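Local coordinates for protein mitochondrial import inner membrane translocase subunit TIM21 (Saccharomyces cerevisiae, PDB 2CIU) that helps carry transit-peptide preproteins across the mitochondrial inner membrane as a TIM23-complex subunit, its intermembrane-space domain keeping the TOM and TIM23 complexes in close contact, at residues Asn12-Met17 with Met74-Glu79; Ser16-Asn21 with Met105-Pro110; Gln29-Ile34 with Glu79-Ile84. All blocks are in the same frame, centred on the assembly; numbering follows the deposited sequence.

Contact 1 (Asn12-Met17 with Met74-Glu79)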
# COMPACT_ATOMS: atom_id res chain seq x y z
N ASN A 12 -6.26 -4.33 5.62
CA ASN A 12 -5.70 -5.58 6.14
C ASN A 12 -5.13 -6.45 5.03
O ASN A 12 -4.05 -7.03 5.15
CB ASN A 12 -6.77 -6.37 6.91
CG ASN A 12 -7.11 -5.75 8.25
OD1 ASN A 12 -6.39 -4.88 8.76
ND2 ASN A 12 -8.22 -6.20 8.84
N ARG A 13 -5.87 -6.53 3.94
CA ARG A 13 -5.46 -7.32 2.81
C ARG A 13 -4.19 -6.76 2.17
O ARG A 13 -3.24 -7.49 1.86
CB ARG A 13 -6.62 -7.33 1.81
CG ARG A 13 -6.37 -8.02 0.52
CD ARG A 13 -7.66 -7.90 -0.26
NE ARG A 13 -7.52 -8.32 -1.65
CZ ARG A 13 -8.42 -8.02 -2.58
NH1 ARG A 13 -9.50 -7.31 -2.26
NH2 ARG A 13 -8.23 -8.43 -3.82
N ALA A 14 -4.17 -5.44 1.99
CA ALA A 14 -3.03 -4.78 1.37
C ALA A 14 -1.76 -4.80 2.21
O ALA A 14 -0.69 -5.12 1.71
CB ALA A 14 -3.41 -3.34 1.02
N VAL A 15 -1.88 -4.47 3.49
CA VAL A 15 -0.70 -4.44 4.34
C VAL A 15 -0.14 -5.85 4.51
O VAL A 15 1.07 -6.04 4.65
CB VAL A 15 -1.02 -3.79 5.72
CG1 VAL A 15 -1.87 -4.73 6.58
CG2 VAL A 15 0.27 -3.42 6.41
N SER A 16 -1.01 -6.85 4.47
CA SER A 16 -0.54 -8.22 4.60
C SER A 16 0.31 -8.62 3.40
O SER A 16 1.32 -9.30 3.54
CB SER A 16 -1.72 -9.18 4.77
OG SER A 16 -2.36 -8.93 6.01
N MET A 17 -0.09 -8.17 2.21
CA MET A 17 0.67 -8.46 1.00
C MET A 17 2.05 -7.82 1.05
O MET A 17 3.05 -8.41 0.66
CB MET A 17 -0.04 -7.90 -0.23
CG MET A 17 -1.34 -8.55 -0.57
SD MET A 17 -2.06 -7.62 -1.94
CE MET A 17 -0.76 -7.75 -3.10
N MET A 74 -6.23 4.28 -1.67
CA MET A 74 -5.83 4.25 -0.27
C MET A 74 -4.32 4.34 -0.15
O MET A 74 -3.59 3.69 -0.89
CB MET A 74 -6.31 2.96 0.39
CG MET A 74 -5.86 2.82 1.84
SD MET A 74 -6.41 1.25 2.60
CE MET A 74 -8.05 1.70 3.08
N ARG A 75 -3.87 5.17 0.79
CA ARG A 75 -2.45 5.29 1.04
C ARG A 75 -2.20 5.01 2.51
O ARG A 75 -2.97 5.42 3.37
CB ARG A 75 -1.94 6.68 0.67
CG ARG A 75 -1.90 6.83 -0.83
CD ARG A 75 -1.26 8.09 -1.30
NE ARG A 75 -1.14 8.01 -2.75
CZ ARG A 75 -0.68 8.97 -3.54
NH1 ARG A 75 -0.28 10.13 -3.02
NH2 ARG A 75 -0.62 8.77 -4.85
N PHE A 76 -1.13 4.28 2.79
CA PHE A 76 -0.77 3.99 4.18
C PHE A 76 0.73 3.74 4.24
O PHE A 76 1.40 3.70 3.22
CB PHE A 76 -1.58 2.80 4.74
CG PHE A 76 -1.34 1.50 4.04
CD1 PHE A 76 -0.30 0.66 4.41
CD2 PHE A 76 -2.19 1.10 3.01
CE1 PHE A 76 -0.10 -0.57 3.77
CE2 PHE A 76 -2.00 -0.12 2.36
CZ PHE A 76 -0.95 -0.96 2.75
N HIS A 77 1.26 3.58 5.44
CA HIS A 77 2.68 3.35 5.57
C HIS A 77 2.98 2.06 6.29
O HIS A 77 2.15 1.56 7.04
CB HIS A 77 3.35 4.47 6.39
CG HIS A 77 3.34 5.81 5.72
ND1 HIS A 77 2.31 6.71 5.87
CD2 HIS A 77 4.25 6.39 4.90
CE1 HIS A 77 2.59 7.81 5.18
NE2 HIS A 77 3.76 7.64 4.59
N VAL A 78 4.18 1.55 6.03
CA VAL A 78 4.69 0.35 6.69
C VAL A 78 6.07 0.79 7.15
O VAL A 78 6.88 1.28 6.36
CB VAL A 78 4.77 -0.87 5.75
CG1 VAL A 78 5.44 -2.04 6.47
CG2 VAL A 78 3.36 -1.27 5.30
N GLU A 79 6.33 0.62 8.44
CA GLU A 79 7.59 1.07 9.02
C GLU A 79 8.42 -0.01 9.69
O GLU A 79 7.90 -0.81 10.45
CB GLU A 79 7.29 2.16 10.06
CG GLU A 79 8.54 2.64 10.81
CD GLU A 79 8.25 3.65 11.90
OE1 GLU A 79 9.20 4.02 12.62
OE2 GLU A 79 7.09 4.09 12.06

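Contact 2 (Ser16-Asn21 with Met105-Pro110)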
# COMPACT_ATOMS: atom_id res chain seq x y z
N SER A 16 -1.01 -6.85 4.47
CA SER A 16 -0.54 -8.22 4.60
C SER A 16 0.31 -8.62 3.40
O SER A 16 1.32 -9.30 3.54
CB SER A 16 -1.72 -9.18 4.77
OG SER A 16 -2.36 -8.93 6.01
N MET A 17 -0.09 -8.17 2.21
CA MET A 17 0.67 -8.46 1.00
C MET A 17 2.05 -7.82 1.05
O MET A 17 3.05 -8.41 0.66
CB MET A 17 -0.04 -7.90 -0.23
CG MET A 17 -1.34 -8.55 -0.57
SD MET A 17 -2.06 -7.62 -1.94
CE MET A 17 -0.76 -7.75 -3.10
N VAL A 18 2.10 -6.57 1.51
CA VAL A 18 3.34 -5.84 1.61
C VAL A 18 4.31 -6.49 2.58
O VAL A 18 5.49 -6.68 2.28
CB VAL A 18 3.07 -4.39 2.06
CG1 VAL A 18 4.38 -3.63 2.24
CG2 VAL A 18 2.15 -3.71 1.06
N GLU A 19 3.79 -6.82 3.75
CA GLU A 19 4.58 -7.42 4.82
C GLU A 19 5.19 -8.77 4.45
O GLU A 19 6.29 -9.10 4.90
CB GLU A 19 3.71 -7.57 6.06
CG GLU A 19 4.38 -8.25 7.23
CD GLU A 19 3.41 -8.47 8.37
OE1 GLU A 19 2.38 -9.14 8.14
OE2 GLU A 19 3.68 -7.98 9.48
N LYS A 20 4.48 -9.54 3.64
CA LYS A 20 4.97 -10.86 3.25
C LYS A 20 5.86 -10.85 2.01
O LYS A 20 6.42 -11.87 1.64
CB LYS A 20 3.79 -11.81 3.01
N ASN A 21 6.00 -9.69 1.39
CA ASN A 21 6.82 -9.60 0.18
C ASN A 21 8.31 -9.49 0.50
O ASN A 21 8.76 -8.49 1.06
CB ASN A 21 6.38 -8.41 -0.67
CG ASN A 21 7.12 -8.33 -1.98
OD1 ASN A 21 8.29 -7.98 -2.02
ND2 ASN A 21 6.43 -8.68 -3.06
N MET A 105 -0.93 -1.21 -7.27
CA MET A 105 -0.41 -1.15 -5.91
C MET A 105 1.11 -1.04 -5.95
O MET A 105 1.79 -1.86 -6.57
CB MET A 105 -0.84 -2.39 -5.12
CG MET A 105 -0.38 -2.32 -3.67
SD MET A 105 -0.88 -3.81 -2.75
CE MET A 105 -0.85 -3.15 -1.13
N TYR A 106 1.65 0.01 -5.34
CA TYR A 106 3.08 0.16 -5.33
C TYR A 106 3.56 0.67 -3.99
O TYR A 106 2.78 1.13 -3.15
CB TYR A 106 3.55 1.08 -6.48
CG TYR A 106 3.10 2.52 -6.41
CD1 TYR A 106 3.73 3.44 -5.56
CD2 TYR A 106 2.04 2.97 -7.20
CE1 TYR A 106 3.32 4.77 -5.50
CE2 TYR A 106 1.62 4.30 -7.14
CZ TYR A 106 2.25 5.19 -6.30
OH TYR A 106 1.80 6.49 -6.22
N VAL A 107 4.86 0.53 -3.78
CA VAL A 107 5.47 0.92 -2.52
C VAL A 107 6.67 1.80 -2.78
O VAL A 107 7.54 1.44 -3.57
CB VAL A 107 5.95 -0.32 -1.74
CG1 VAL A 107 6.56 0.11 -0.42
CG2 VAL A 107 4.79 -1.27 -1.54
N ASP A 108 6.69 2.95 -2.12
CA ASP A 108 7.79 3.89 -2.25
C ASP A 108 8.62 3.94 -0.97
O ASP A 108 8.11 4.35 0.07
CB ASP A 108 7.28 5.31 -2.51
CG ASP A 108 6.79 5.52 -3.94
OD1 ASP A 108 7.20 4.78 -4.85
OD2 ASP A 108 5.99 6.47 -4.14
N VAL A 109 9.88 3.52 -1.05
CA VAL A 109 10.80 3.57 0.09
C VAL A 109 11.86 4.59 -0.32
O VAL A 109 12.42 4.51 -1.42
CB VAL A 109 11.47 2.22 0.34
CG1 VAL A 109 12.45 2.35 1.51
CG2 VAL A 109 10.41 1.16 0.63
N PRO A 110 12.15 5.57 0.54
CA PRO A 110 13.16 6.56 0.15
C PRO A 110 14.49 5.97 -0.31
O PRO A 110 15.05 5.08 0.34
CB PRO A 110 13.31 7.42 1.40
CG PRO A 110 11.94 7.38 1.98
CD PRO A 110 11.56 5.92 1.84

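Contact 3 (Gln29-Ile34 with Glu79-Ile84)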
# COMPACT_ATOMS: atom_id res chain seq x y z
N GLN A 29 14.82 -2.88 4.80
CA GLN A 29 15.98 -3.29 5.58
C GLN A 29 15.53 -3.92 6.89
O GLN A 29 16.05 -3.59 7.97
CB GLN A 29 16.88 -2.08 5.84
CG GLN A 29 17.51 -1.54 4.56
CD GLN A 29 18.39 -0.33 4.80
OE1 GLN A 29 19.10 -0.25 5.80
NE2 GLN A 29 18.36 0.62 3.86
N CYS A 30 14.58 -4.84 6.79
CA CYS A 30 14.06 -5.55 7.96
C CYS A 30 15.15 -6.36 8.63
O CYS A 30 16.02 -6.92 7.97
CB CYS A 30 12.95 -6.51 7.56
SG CYS A 30 11.42 -5.70 7.05
N ASP A 31 15.08 -6.41 9.96
CA ASP A 31 16.01 -7.17 10.78
C ASP A 31 15.41 -8.58 10.79
O ASP A 31 14.76 -8.98 11.75
CB ASP A 31 16.03 -6.59 12.19
CG ASP A 31 17.07 -7.24 13.09
OD1 ASP A 31 17.75 -8.18 12.63
OD2 ASP A 31 17.20 -6.80 14.25
N ASP A 32 15.61 -9.33 9.70
CA ASP A 32 15.07 -10.68 9.60
C ASP A 32 16.20 -11.68 9.75
O ASP A 32 17.16 -11.67 8.99
CB ASP A 32 14.39 -10.91 8.24
CG ASP A 32 13.17 -10.04 8.03
OD1 ASP A 32 12.62 -9.51 9.02
OD2 ASP A 32 12.75 -9.90 6.86
N GLY A 33 16.10 -12.54 10.75
CA GLY A 33 17.16 -13.50 10.95
C GLY A 33 16.67 -14.83 11.45
O GLY A 33 15.47 -15.12 11.48
N ILE A 34 17.63 -15.65 11.85
CA ILE A 34 17.35 -16.98 12.35
C ILE A 34 16.49 -16.99 13.62
O ILE A 34 15.86 -18.00 13.94
CB ILE A 34 18.68 -17.73 12.59
CG1 ILE A 34 18.43 -19.24 12.63
CG2 ILE A 34 19.34 -17.24 13.87
CD1 ILE A 34 19.70 -20.05 12.58
N GLU A 79 6.33 0.62 8.44
CA GLU A 79 7.59 1.07 9.02
C GLU A 79 8.42 -0.01 9.69
O GLU A 79 7.90 -0.81 10.45
CB GLU A 79 7.29 2.16 10.06
CG GLU A 79 8.54 2.64 10.81
CD GLU A 79 8.25 3.65 11.90
OE1 GLU A 79 9.20 4.02 12.62
OE2 GLU A 79 7.09 4.09 12.06
N SER A 80 9.72 -0.02 9.38
CA SER A 80 10.65 -0.95 10.02
C SER A 80 11.49 -0.06 10.92
O SER A 80 11.33 1.15 10.93
CB SER A 80 11.56 -1.63 9.00
OG SER A 80 12.44 -0.70 8.39
N LYS A 81 12.40 -0.66 11.69
CA LYS A 81 13.25 0.14 12.57
C LYS A 81 14.18 1.07 11.77
O LYS A 81 14.75 2.02 12.32
CB LYS A 81 14.11 -0.77 13.45
CG LYS A 81 13.31 -1.59 14.45
CD LYS A 81 14.19 -2.66 15.10
CE LYS A 81 13.37 -3.62 15.93
NZ LYS A 81 14.17 -4.82 16.32
N LYS A 82 14.33 0.81 10.47
CA LYS A 82 15.22 1.63 9.66
C LYS A 82 14.58 2.46 8.55
O LYS A 82 15.17 3.45 8.12
CB LYS A 82 16.31 0.75 9.04
CG LYS A 82 17.04 -0.12 10.04
CD LYS A 82 18.27 -0.77 9.46
CE LYS A 82 19.40 0.23 9.33
NZ LYS A 82 20.73 -0.43 9.15
N LYS A 83 13.40 2.07 8.09
CA LYS A 83 12.77 2.78 6.98
C LYS A 83 11.25 2.88 7.08
O LYS A 83 10.60 2.10 7.77
CB LYS A 83 13.11 2.06 5.67
CG LYS A 83 14.58 1.87 5.40
CD LYS A 83 15.29 3.17 5.06
CE LYS A 83 14.89 3.69 3.70
NZ LYS A 83 15.74 4.85 3.29
N ILE A 84 10.69 3.85 6.36
CA ILE A 84 9.24 4.00 6.30
C ILE A 84 8.86 3.97 4.83
O ILE A 84 9.42 4.71 4.02
CB ILE A 84 8.77 5.32 6.92
CG1 ILE A 84 9.02 5.30 8.43
CG2 ILE A 84 7.29 5.52 6.64
CD1 ILE A 84 8.59 6.57 9.14
O HOH W 1 20.66 -1.93 7.06

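Contact 1 (Asn12-Met17 with Met74-Glu79)
On the far side of the helical turn that lays Ala14 and Val15 on Phe76, the carbonyl oxygen of Asn12 is gripped twice by one residue. The hydroxyl Ser16 OG bonds to Asn12 O at 2.7 Å, and Ser16 N reaches the same Asn12 O at 3.1 Å, the two coming from opposite faces of the carbonyl plane. Ser16 thus satisfies a carbonyl of its own turn, and Ala14 and Val15 face the sheet. The axes of 12-17 and 74-79 run at 38°, 9.9 Å apart at closest approach. Phe76 carries most of the meeting. With its CG between the backbone N and the carbonyl carbon (chi1 62°), the ring stands up from the sheet and drives its outer end under the helix. The methyl Ala14 CB sits at the ring edge, 3.8 Å from Phe76 CE2. Beside it, Val15 CB lies 3.9 Å from Phe76 CE1, and the backbone atom Val15 N comes obliquely to 3.7 Å from Phe76 CZ. Two residues along the strand, branch meets branch: Val15 CG2 is 3.9 Å from Val78 CG2. Phe11, one turn back on the helix, adds an edge-to-face contact with the Phe76 ring. Cutting the ring back to an alanine is likely to open a gap beneath Ala14 and Val15 and leave Phe11 without its aromatic partner. Helix and strand are held to each other here by apolar packing alone, and polar bonds such as that of Ser16 OG are made away from the interface.

Contact 2 (Ser16-Asn21 with Met105-Pro110)
Met105 and Val18 bury the most surface here, and they meet through methyl groups: Val18 CG2 lies 3.8 Å from Met105 CE. The thioether arm of Met105 stretches out from strand 101-108 with CG anti to the backbone N (chi1 -176°) and the chain extended beyond it, which brings both the sulfur and the terminal methyl to the helix. Its sulfur takes the second helix residue: a bend at chi3 (57°) lays the end of Met17 alongside it, with Met17 SD 4.1 Å and Met17 CE 4.0 Å from Met105 SD. Val107, two places along the strand, is the looser third member; its CG2 stays 4.4 Å from Val18 CG2. Ile24 of the following short helix touches both Val18 and Val107, and Asn21 starts that helix as its N-cap, its OD1 accepting from Ile24 N. Val87 and Leu89 of strand 84-92 also touch Met105 and continue the apolar layer. The axes of 16-20 and 105-108 run at 53°, 10.6 Å apart at closest approach. A helix lying across the face of a curved antiparallel sheet, joined to it by such a layer, is consistent with the NTF2 clan, to which the TIM21 family belongs.

Contact 3 (Gln29-Ile34 with Glu79-Ile84)
Gln29 leans on Lys82 where a Schellman motif, ending helix 22-27 at Gln29, faces the hairpin turn between strands 70-79 and 84-92. The tight part of this meeting lies around Ser80, whose hydroxyl forms an ST turn and an ST motif: Ser80 OG accepts from Lys82 N at 3.2 Å and from Lys83 N at 2.9 Å. The same hydroxyl bonds to O of Leu28, the residue just before Gln29, and so ties the helix end to the turn at the buried Ser80. Glu38 also spans the two segments, one carboxylate oxygen taking Asp31 N and the other Lys81 N.

Outward from there Lys81 and Lys82 lie on the surface and the grip slackens. Asp31 OD2 and Lys81 NZ, of opposite charge, stand 4.2 Å apart, too far for a salt bridge, and probably attract each other only at a distance. Lys83 instead curls back, its CD lying 4.2 Å from Gln29 NE2 and its ammonium bonding to Pro110 O. Lys82 crosses Gln29 at about a right angle; a bend at chi3 (76°) carries CE to 3.6 Å from Gln29 OE1. The amide oxygen and the ammonium group do not bond directly but share a water, which accepts from Lys82 NZ at 2.6 Å and donates to Gln29 OE1 at 2.6 Å.

Overall arrangement
Contacts 1 and 2 are two halves of one buried interface: successive turns of helix 6-20 rest on strands 70-79 and 101-108 of the same antiparallel sheet, and Val18 touching Val78 closes the seam between them. Both are wholly apolar, although an aromatic ring leads in the first and an extended thioether chain in the second. Contact 3 lies at the surface, its centre about 16 Å from the centre of contact 1 and about 13 Å from that of contact 2, and joins loops through polar groups, water and loosely placed charges. Its turn follows strand 70-79, sharing Glu79 with contact 1, and Lys83 links it to Pro110 of contact 2.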